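Local coordinates for bacterial bifunctional deaminase-reductase C-terminal domain-containing protein (Corynebacterium diphtheriae, PDB 2P4G) that is probably an NADP-dependent reductase of the riboflavin pathway, acting on 5-amino-6-(5-phosphoribosylamino)uracil, at residues Ile76-Glu81 / Pro110-Leu115; Pro138-Gln143 / Val164-Ala169; Tyr88-Leu93 / Ser125-Pro130. All blocks are in the same frame, centred on the assembly; numbering follows the deposited sequence.

Contact 1. Residues Ile76-Glu81 / Pro110-Leu115; sequences IVVGAE and PKLTLL. With EDO (1,2-ethanediol), chain N; EDO (1,2-ethanediol), chain H.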
loop_
_atom_site.group_PDB
_atom_site.type_symbol
_atom_site.label_atom_id
_atom_site.label_comp_id
_atom_site.label_asym_id
_atom_site.label_seq_id
_atom_site.Cartn_x
_atom_site.Cartn_y
_atom_site.Cartn_z
ATOM N N ILE A 76 -23.658 8.382 0.010
ATOM C CA ILE A 76 -22.588 7.479 -0.370
ATOM C C ILE A 76 -22.388 7.731 -1.855
ATOM O O ILE A 76 -23.353 7.774 -2.618
ATOM C CB ILE A 76 -23.011 6.008 -0.144
ATOM C CG1 ILE A 76 -23.289 5.752 1.341
ATOM C CG2 ILE A 76 -21.978 5.029 -0.647
ATOM C CD1 ILE A 76 -24.216 4.575 1.593
ATOM N N VAL A 77 -21.142 7.926 -2.256
ATOM C CA VAL A 77 -20.787 8.075 -3.648
ATOM C C VAL A 77 -19.892 6.908 -4.011
ATOM O O VAL A 77 -18.914 6.613 -3.321
ATOM C CB VAL A 77 -20.071 9.412 -3.888
ATOM C CG1 VAL A 77 -19.475 9.469 -5.276
ATOM C CG2 VAL A 77 -21.043 10.589 -3.639
ATOM N N VAL A 78 -20.264 6.213 -5.073
ATOM C CA VAL A 78 -19.528 5.039 -5.517
ATOM C C VAL A 78 -19.697 4.902 -7.039
ATOM O O VAL A 78 -20.747 5.223 -7.582
ATOM C CB VAL A 78 -19.994 3.758 -4.753
ATOM C CG1 VAL A 78 -21.427 3.395 -5.131
ATOM C CG2 VAL A 78 -19.037 2.573 -4.996
ATOM N N GLY A 79 -18.650 4.454 -7.723
ATOM C CA GLY A 79 -18.740 4.174 -9.148
ATOM C C GLY A 79 -19.643 2.972 -9.374
ATOM O O GLY A 79 -19.576 1.975 -8.655
ATOM N N ALA A 80 -20.493 3.057 -10.383
ATOM C CA ALA A 80 -21.463 2.002 -10.659
ATOM C C ALA A 80 -20.820 0.597 -10.791
ATOM O O ALA A 80 -21.387 -0.394 -10.324
ATOM C CB ALA A 80 -22.268 2.359 -11.914
ATOM N N GLU A 81 -19.649 0.517 -11.413
ATOM C CA GLU A 81 -18.999 -0.775 -11.667
ATOM C C GLU A 81 -18.479 -1.402 -10.401
ATOM O O GLU A 81 -18.555 -2.614 -10.235
ATOM C CB GLU A 81 -17.869 -0.624 -12.672
ATOM C CG GLU A 81 -17.182 -1.932 -13.127
ATOM C CD GLU A 81 -18.124 -3.063 -13.638
ATOM O OE1 GLU A 81 -19.331 -2.854 -13.904
ATOM O OE2 GLU A 81 -17.625 -4.198 -13.758
ATOM N N PRO A 110 -28.532 6.904 4.437
ATOM C CA PRO A 110 -27.873 7.792 3.491
ATOM C C PRO A 110 -28.306 7.523 2.052
ATOM O O PRO A 110 -28.672 6.409 1.713
ATOM C CB PRO A 110 -26.384 7.433 3.654
ATOM C CG PRO A 110 -26.403 6.028 4.147
ATOM C CD PRO A 110 -27.595 5.942 5.045
ATOM N N LYS A 111 -28.228 8.549 1.216
ATOM C CA LYS A 111 -28.572 8.443 -0.185
ATOM C C LYS A 111 -27.440 7.779 -0.925
ATOM O O LYS A 111 -26.303 8.266 -0.928
ATOM C CB LYS A 111 -28.826 9.836 -0.792
ATOM C CG LYS A 111 -29.376 9.836 -2.217
ATOM C CD LYS A 111 -30.791 9.309 -2.243
ATOM C CE LYS A 111 -31.442 9.358 -3.630
ATOM N NZ LYS A 111 -32.826 8.783 -3.574
ATOM N N LEU A 112 -27.752 6.674 -1.584
ATOM C CA LEU A 112 -26.788 6.023 -2.459
ATOM C C LEU A 112 -26.732 6.739 -3.791
ATOM O O LEU A 112 -27.748 6.872 -4.474
ATOM C CB LEU A 112 -27.160 4.551 -2.672
ATOM C CG LEU A 112 -26.225 3.690 -3.497
ATOM C CD1 LEU A 112 -24.796 3.643 -2.892
ATOM C CD2 LEU A 112 -26.833 2.293 -3.629
ATOM N N THR A 113 -25.525 7.156 -4.162
ATOM C CA THR A 113 -25.260 7.927 -5.383
ATOM C C THR A 113 -24.278 7.164 -6.264
ATOM O O THR A 113 -23.155 6.841 -5.848
ATOM C CB THR A 113 -24.692 9.338 -5.055
ATOM O OG1 THR A 113 -25.558 9.975 -4.119
ATOM C CG2 THR A 113 -24.562 10.221 -6.315
ATOM N N LEU A 114 -24.735 6.854 -7.472
ATOM C CA LEU A 114 -24.009 5.969 -8.365
ATOM C C LEU A 114 -23.542 6.751 -9.544
ATOM O O LEU A 114 -24.347 7.435 -10.203
ATOM C CB LEU A 114 -24.916 4.843 -8.860
ATOM C CG LEU A 114 -25.480 3.897 -7.806
ATOM C CD1 LEU A 114 -26.437 2.903 -8.504
ATOM C CD2 LEU A 114 -24.346 3.153 -7.037
ATOM N N LEU A 115 -22.233 6.691 -9.780
ATOM C CA LEU A 115 -21.605 7.368 -10.893
ATOM C C LEU A 115 -21.458 6.387 -12.050
ATOM O O LEU A 115 -20.801 5.351 -11.930
ATOM C CB LEU A 115 -20.226 7.871 -10.468
ATOM C CG LEU A 115 -20.150 8.741 -9.214
ATOM C CD1 LEU A 115 -18.721 9.243 -9.018
ATOM C CD2 LEU A 115 -21.101 9.901 -9.273
HETATM C C1 EDO N . -18.374 3.288 -13.238
HETATM O O1 EDO N . -17.565 2.884 -12.124
HETATM C C2 EDO N . -18.052 4.733 -13.615
HETATM O O2 EDO N . -18.672 5.042 -14.876
HETATM C C1 EDO H . -25.119 -1.821 -8.854
HETATM O O1 EDO H . -26.272 -2.527 -9.340
HETATM C C2 EDO H . -24.962 -0.496 -9.628
HETATM O O2 EDO H . -23.865 -0.458 -10.568
#
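I76 meets L112 and P110 through three of its side-chain carbons. Its CB lies 4.0 Å from L112 CD1, and the CG2 branch packs on that same methyl. The other branch leaves through CG1, which stands anti to the carbonyl carbon (chi1 -62°) and carries CD1 outward to within 3.7 Å of P110 CG. A beta-branched residue suits the place, since one arm covers the strand beside it while the other reaches the proline ring just before that strand begins. V78 and L114 run alongside each other off the same face; with chi1 at 67°, V78 holds CG1 between its own backbone N and carbonyl carbon, where it presses on L114 CD2 at a tight 3.5 Å.

The two strands run parallel, 76-79 beside 111-115, inside the mixed sheet of this RibD C-terminal, DHFR-like domain, flanked by strands 190-195 and 139-143. Hydrogen bonds pass to and fro between them: I76 N to K111 O, T113 N to I76 O at 2.7 Å, V78 N to T113 O and L115 N to V78 O. A further bond, A80 N to L115 O at 2.8 Å, carries the pairing into the first turn of the helix.

Toward helix 175-184 the other face carries V77, T113 and L115. V77 CG1 touches L115 CD1 at 3.8 Å, while CG2 lies alongside T113 CB; L176 and L183 of the helix pack against this layer. G79 is the N-cap residue of helix 80-85, and O1 of an ethanediol, probably from the crystallisation liquor, lies by this helix start, taking a weak bond from E81 N at 3.2 Å.

Contact 2. Residues Pro138-Gln143 / Val164-Ala169; sequences PLVITQ and VEVIVA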
loop_
_atom_site.group_PDB
_atom_site.type_symbol
_atom_site.label_atom_id
_atom_site.label_comp_id
_atom_site.label_asym_id
_atom_site.label_seq_id
_atom_site.Cartn_x
_atom_site.Cartn_y
_atom_site.Cartn_z
ATOM N N PRO A 138 -31.365 4.935 -5.865
ATOM C CA PRO A 138 -30.079 5.574 -6.019
ATOM C C PRO A 138 -30.158 6.795 -6.906
ATOM O O PRO A 138 -30.907 6.800 -7.878
ATOM C CB PRO A 138 -29.262 4.517 -6.744
ATOM C CG PRO A 138 -30.261 3.786 -7.566
ATOM C CD PRO A 138 -31.505 3.771 -6.767
ATOM N N LEU A 139 -29.361 7.809 -6.581
ATOM C CA LEU A 139 -29.217 8.954 -7.429
ATOM C C LEU A 139 -28.133 8.549 -8.448
ATOM O O LEU A 139 -27.007 8.225 -8.076
ATOM C CB LEU A 139 -28.809 10.171 -6.593
ATOM C CG LEU A 139 -28.506 11.477 -7.324
ATOM C CD1 LEU A 139 -29.710 11.949 -8.139
ATOM C CD2 LEU A 139 -28.029 12.545 -6.313
ATOM N N VAL A 140 -28.489 8.536 -9.729
ATOM C CA VAL A 140 -27.534 8.199 -10.775
ATOM C C VAL A 140 -26.964 9.481 -11.365
ATOM O O VAL A 140 -27.712 10.400 -11.700
ATOM C CB VAL A 140 -28.156 7.318 -11.867
ATOM C CG1 VAL A 140 -27.120 7.049 -13.014
ATOM C CG2 VAL A 140 -28.638 6.030 -11.236
ATOM N N ILE A 141 -25.636 9.543 -11.443
ATOM C CA ILE A 141 -24.937 10.686 -12.021
ATOM C C ILE A 141 -24.158 10.186 -13.253
ATOM O O ILE A 141 -23.272 9.352 -13.142
ATOM C CB ILE A 141 -23.939 11.357 -11.029
ATOM C CG1 ILE A 141 -24.601 11.687 -9.677
ATOM C CG2 ILE A 141 -23.279 12.595 -11.681
ATOM C CD1 ILE A 141 -25.609 12.771 -9.707
ATOM N N THR A 142 -24.505 10.720 -14.415
ATOM C CA THR A 142 -23.883 10.356 -15.662
ATOM C C THR A 142 -23.467 11.621 -16.432
ATOM O O THR A 142 -23.483 12.733 -15.896
ATOM C CB THR A 142 -24.842 9.465 -16.478
ATOM O OG1 THR A 142 -24.189 9.032 -17.674
ATOM C CG2 THR A 142 -26.119 10.199 -16.819
ATOM N N GLN A 143 -23.092 11.451 -17.688
ATOM C CA GLN A 143 -22.614 12.552 -18.501
ATOM C C GLN A 143 -23.173 12.396 -19.902
ATOM O O GLN A 143 -23.325 11.292 -20.371
ATOM C CB GLN A 143 -21.088 12.499 -18.513
ATOM C CG GLN A 143 -20.409 13.721 -19.061
ATOM C CD GLN A 143 -18.989 13.908 -18.524
ATOM O OE1 GLN A 143 -18.305 12.952 -18.123
ATOM N NE2 GLN A 143 -18.540 15.158 -18.520
ATOM N N VAL A 164 -36.010 6.013 -11.476
ATOM C CA VAL A 164 -34.722 6.436 -10.926
ATOM C C VAL A 164 -34.383 7.855 -11.336
ATOM O O VAL A 164 -34.524 8.218 -12.508
ATOM C CB VAL A 164 -33.570 5.479 -11.349
ATOM C CG1 VAL A 164 -32.162 6.076 -10.993
ATOM C CG2 VAL A 164 -33.785 4.081 -10.693
ATOM N N GLU A 165 -33.942 8.654 -10.362
ATOM C CA GLU A 165 -33.462 10.005 -10.614
ATOM C C GLU A 165 -32.072 10.007 -11.254
ATOM O O GLU A 165 -31.113 9.496 -10.652
ATOM C CB GLU A 165 -33.387 10.764 -9.290
ATOM C CG GLU A 165 -33.291 12.271 -9.430
ATOM C CD GLU A 165 -33.178 12.966 -8.085
ATOM O OE1 GLU A 165 -33.425 12.308 -7.032
ATOM O OE2 GLU A 165 -32.820 14.173 -8.085
ATOM N N VAL A 166 -31.958 10.595 -12.446
ATOM C CA VAL A 166 -30.682 10.658 -13.172
ATOM C C VAL A 166 -30.276 12.091 -13.496
ATOM O O VAL A 166 -31.015 12.804 -14.163
ATOM C CB VAL A 166 -30.733 9.893 -14.507
ATOM C CG1 VAL A 166 -29.329 9.839 -15.124
ATOM C CG2 VAL A 166 -31.312 8.478 -14.327
ATOM N N ILE A 167 -29.106 12.503 -13.017
ATOM C CA ILE A 167 -28.552 13.780 -13.355
ATOM C C ILE A 167 -27.532 13.542 -14.453
ATOM O O ILE A 167 -26.613 12.724 -14.281
ATOM C CB ILE A 167 -27.814 14.421 -12.180
ATOM C CG1 ILE A 167 -28.771 14.752 -11.028
ATOM C CG2 ILE A 167 -27.119 15.714 -12.643
ATOM C CD1 ILE A 167 -28.034 15.259 -9.777
ATOM N N VAL A 168 -27.690 14.248 -15.574
ATOM C CA VAL A 168 -26.743 14.180 -16.683
ATOM C C VAL A 168 -25.821 15.386 -16.620
ATOM O O VAL A 168 -26.255 16.498 -16.869
ATOM C CB VAL A 168 -27.482 14.171 -18.039
ATOM C CG1 VAL A 168 -26.485 14.086 -19.201
ATOM C CG2 VAL A 168 -28.480 13.026 -18.071
ATOM N N ALA A 169 -24.566 15.172 -16.248
ATOM C CA ALA A 169 -23.553 16.226 -16.311
ATOM C C ALA A 169 -23.258 16.570 -17.772
ATOM O O ALA A 169 -23.348 15.708 -18.634
ATOM C CB ALA A 169 -22.268 15.782 -15.597
HETATM O O HOH W 1 -33.436 7.678 -7.795
#
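Strands 139-143 and 166-169 run parallel, their axes 4.2 Å apart at closest approach and 27° from one another. Four hydrogen bonds join the segments: V140 N to E165 O, I167 N to V140 O at 2.8 Å, T142 N to I167 O, which is nearly straight at 175°, and A169 N to T142 O. V140 and T142 thus each use both N and O toward segment 164-169, whereas L139 and I141 turn their backbone polar groups the other way, to L112, L114 and S116. This is the pairing of a beta-alpha-beta unit: strand 139-143, helix 150-162 and strand 166-169, the last being the outermost strand at this side of the sheet within the chain.

The face toward helix 150-162 carries V140, T142, V166 and V168. V140 CG2 meets V164 CG1 at 3.5 Å, the two side chains crossing at about a right angle, and T142 CG2 comes nearly as close to V166 CG1. T142 places OG1 anti to its backbone N (chi1 -176°), turning the methyl to the valine; its hydroxyl is paired with S116 O and W152 NE1, so a threonine serves both a greasy neighbour and a buried polar demand.

Beneath helix 175-184, the patch of I141 and I167 is aliphatic, suited to the I178, A179 and A182 side chains that cover it; polar Q143 follows at the strand end, its NE2 bonded to P170 O. The CD1 methyls of the two isoleucines press together at 3.5 Å. Near the start of the strands L139 CD1 sits against the carboxylate of E165, 3.6 Å from CD, and R186 holds OE2 in a salt bridge. Just before the strands pair, a water bridges the segments, giving a proton to P138 O at 2.7 Å and accepting one from E165 N.

Contact 3. Residues Tyr88-Leu93 / Ser125-Pro130; sequences YGPVVL and SELFSP. With EDO (1,2-ethanediol), chain G; EDO (1,2-ethanediol), chain E.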
loop_
_atom_site.group_PDB
_atom_site.type_symbol
_atom_site.label_atom_id
_atom_site.label_comp_id
_atom_site.label_asym_id
_atom_site.label_seq_id
_atom_site.Cartn_x
_atom_site.Cartn_y
_atom_site.Cartn_z
ATOM N N TYR A 88 -23.594 -4.546 -4.530
ATOM C CA TYR A 88 -24.340 -3.579 -3.775
ATOM C C TYR A 88 -25.828 -3.748 -4.006
ATOM O O TYR A 88 -26.271 -4.015 -5.118
ATOM C CB TYR A 88 -23.973 -2.162 -4.164
ATOM C CG TYR A 88 -22.767 -1.563 -3.516
ATOM C CD1 TYR A 88 -21.622 -2.307 -3.275
ATOM C CD2 TYR A 88 -22.745 -0.207 -3.213
ATOM C CE1 TYR A 88 -20.491 -1.715 -2.721
ATOM C CE2 TYR A 88 -21.638 0.374 -2.654
ATOM C CZ TYR A 88 -20.517 -0.382 -2.413
ATOM O OH TYR A 88 -19.435 0.217 -1.849
ATOM N N GLY A 89 -26.595 -3.548 -2.943
ATOM C CA GLY A 89 -28.022 -3.487 -3.003
ATOM C C GLY A 89 -28.495 -2.201 -2.364
ATOM O O GLY A 89 -27.702 -1.286 -2.107
ATOM N N PRO A 90 -29.801 -2.123 -2.089
ATOM C CA PRO A 90 -30.286 -0.982 -1.328
ATOM C C PRO A 90 -29.554 -0.860 0.019
ATOM O O PRO A 90 -29.319 -1.861 0.701
ATOM C CB PRO A 90 -31.778 -1.276 -1.163
ATOM C CG PRO A 90 -32.121 -2.161 -2.334
ATOM C CD PRO A 90 -30.890 -3.029 -2.483
ATOM N N VAL A 91 -29.201 0.376 0.375
ATOM C CA VAL A 91 -28.498 0.637 1.603
ATOM C C VAL A 91 -29.326 0.135 2.778
ATOM O O VAL A 91 -30.556 0.348 2.843
ATOM C CB VAL A 91 -28.157 2.119 1.731
ATOM C CG1 VAL A 91 -27.573 2.437 3.105
ATOM C CG2 VAL A 91 -27.196 2.533 0.597
ATOM N N VAL A 92 -28.647 -0.592 3.676
ATOM C CA VAL A 92 -29.245 -1.040 4.954
ATOM C C VAL A 92 -28.402 -0.519 6.106
ATOM O O VAL A 92 -27.186 -0.385 5.986
ATOM C CB VAL A 92 -29.360 -2.614 5.083
ATOM C CG1 VAL A 92 -30.199 -3.201 3.968
ATOM C CG2 VAL A 92 -27.990 -3.252 5.061
ATOM N N LEU A 93 -29.051 -0.243 7.227
ATOM C CA LEU A 93 -28.345 0.065 8.473
ATOM C C LEU A 93 -28.982 -0.672 9.638
ATOM O O LEU A 93 -30.188 -0.943 9.633
ATOM C CB LEU A 93 -28.331 1.582 8.763
ATOM C CG LEU A 93 -27.475 2.501 7.894
ATOM C CD1 LEU A 93 -27.797 3.941 8.239
ATOM C CD2 LEU A 93 -25.999 2.222 8.096
ATOM N N SER A 125 -31.718 -6.089 -9.984
ATOM C CA SER A 125 -31.404 -5.601 -8.668
ATOM C C SER A 125 -32.629 -4.911 -8.100
ATOM O O SER A 125 -33.350 -4.235 -8.821
ATOM C CB SER A 125 -30.261 -4.610 -8.712
ATOM O OG SER A 125 -29.928 -4.220 -7.387
ATOM N N GLU A 126 -32.831 -5.053 -6.792
ATOM C CA GLU A 126 -33.859 -4.286 -6.085
ATOM C C GLU A 126 -33.579 -2.806 -6.179
ATOM O O GLU A 126 -34.510 -2.013 -6.129
ATOM C CB GLU A 126 -33.958 -4.689 -4.608
ATOM C CG GLU A 126 -34.679 -6.015 -4.341
ATOM C CD GLU A 126 -36.175 -5.958 -4.580
ATOM O OE1 GLU A 126 -36.650 -4.978 -5.204
ATOM O OE2 GLU A 126 -36.880 -6.896 -4.134
ATOM N N LEU A 127 -32.311 -2.420 -6.323
ATOM C CA LEU A 127 -32.000 -0.995 -6.549
ATOM C C LEU A 127 -32.783 -0.385 -7.720
ATOM O O LEU A 127 -33.001 0.822 -7.740
ATOM C CB LEU A 127 -30.509 -0.762 -6.781
ATOM C CG LEU A 127 -29.614 -0.635 -5.548
ATOM C CD1 LEU A 127 -28.145 -0.637 -6.027
ATOM C CD2 LEU A 127 -29.987 0.614 -4.715
ATOM N N PHE A 128 -33.200 -1.214 -8.678
ATOM C CA PHE A 128 -33.917 -0.712 -9.860
ATOM C C PHE A 128 -35.352 -1.198 -9.988
ATOM O O PHE A 128 -35.944 -1.023 -11.056
ATOM C CB PHE A 128 -33.083 -0.950 -11.135
ATOM C CG PHE A 128 -31.749 -0.307 -11.038
ATOM C CD1 PHE A 128 -31.636 1.062 -11.129
ATOM C CD2 PHE A 128 -30.629 -1.048 -10.753
ATOM C CE1 PHE A 128 -30.414 1.686 -10.950
ATOM C CE2 PHE A 128 -29.402 -0.437 -10.571
ATOM C CZ PHE A 128 -29.292 0.932 -10.675
ATOM N N SER A 129 -35.926 -1.736 -8.896
ATOM C CA SER A 129 -37.358 -2.048 -8.860
ATOM C C SER A 129 -38.147 -0.761 -8.836
ATOM O O SER A 129 -37.831 0.138 -8.067
ATOM C CB SER A 129 -37.775 -2.885 -7.649
ATOM O OG SER A 129 -37.009 -4.078 -7.559
ATOM N N PRO A 130 -39.199 -0.675 -9.670
ATOM C CA PRO A 130 -40.032 0.528 -9.748
ATOM C C PRO A 130 -40.793 0.881 -8.466
ATOM O O PRO A 130 -41.229 2.016 -8.298
ATOM C CB PRO A 130 -41.007 0.222 -10.884
ATOM C CG PRO A 130 -40.924 -1.189 -11.134
ATOM C CD PRO A 130 -39.646 -1.721 -10.600
HETATM C C1 EDO G . -26.403 -2.768 0.354
HETATM O O1 EDO G . -26.334 -4.085 0.910
HETATM C C2 EDO G . -25.129 -2.234 -0.358
HETATM O O2 EDO G . -25.261 -0.836 -0.853
HETATM C C1 EDO E . -31.471 -7.160 -4.115
HETATM O O1 EDO E . -30.753 -6.690 -5.252
HETATM C C2 EDO E . -31.187 -6.273 -2.922
HETATM O O2 EDO E . -31.255 -7.078 -1.745
HETATM O O HOH W 2 -28.647 -5.633 -5.728
#
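L127 covers the peptide joining G89 to P90. Its CG lies 3.7 Å from G89 C, and from there the two methyls part: CD1 goes to the carbonyl oxygens of Y88 and G89, CD2 to P90 CA at 3.8 Å. A chi1 of -83° swings the isobutyl end of L127 toward G89 and P90. A leucine fits because its forked end can straddle a peptide that offers no side chain at G89. The proline ring completes the meeting, with P90 CG 3.9 Å from E126 CB as the two side chains cross obliquely.

No direct hydrogen bond joins the segments, though a water may link them. It donates to Y88 O at 2.9 Å; its approaches to S125 OG and to O1 of an ethanediol are too short to be trusted, and bonds there are doubtful. E126 N donates to that same O1 at 3.1 Å.

Both partners are loops at one edge of the domain: 88-93 links helix 80-85 to helix 95-103, and 125-130 lies between strands 111-115 and 139-143, with a short 3-10 segment at 126-127. An ST turn, in which L127 N donates to S125 OG at 3.2 Å, shapes the backbone of 125-127 together with the bond from F128 N to S125 O. Serine suits the first position of such a turn because its short side chain can bring an acceptor oxygen back to the main chain.

Farther out, L127 CB lies 3.9 Å above one face of the F128 ring, offset toward its rim, and F121 and F123 meet that ring in turn. In the other loop, Y88 sends its OH to E194, and a second ethanediol, lying obliquely by the tyrosine ring, donates from O2 to G89 O at 2.8 Å.

How the contacts relate
Contacts 1 and 2 belong to one sheet, their centres about 10 Å apart: strands 111-115 and 139-143 are neighbours, so the order 166-169, 139-143, 111-115, 75-79 runs straight through both. L114 N to L139 O and L114 O to I141 N, probable hydrogen bonds, stitch them together. The centre of contact 3 lies about 11 Å from that of contact 1 and 16 Å from that of contact 2, where loops pack beside the strand starts; L127 and V91 reach L112, and F128 reaches V164. Along the chain the segments of contacts 1 and 3 alternate, and both close before contact 2 opens. Apolar side chains of the loops thus cap the N-terminal ends of these parallel strands.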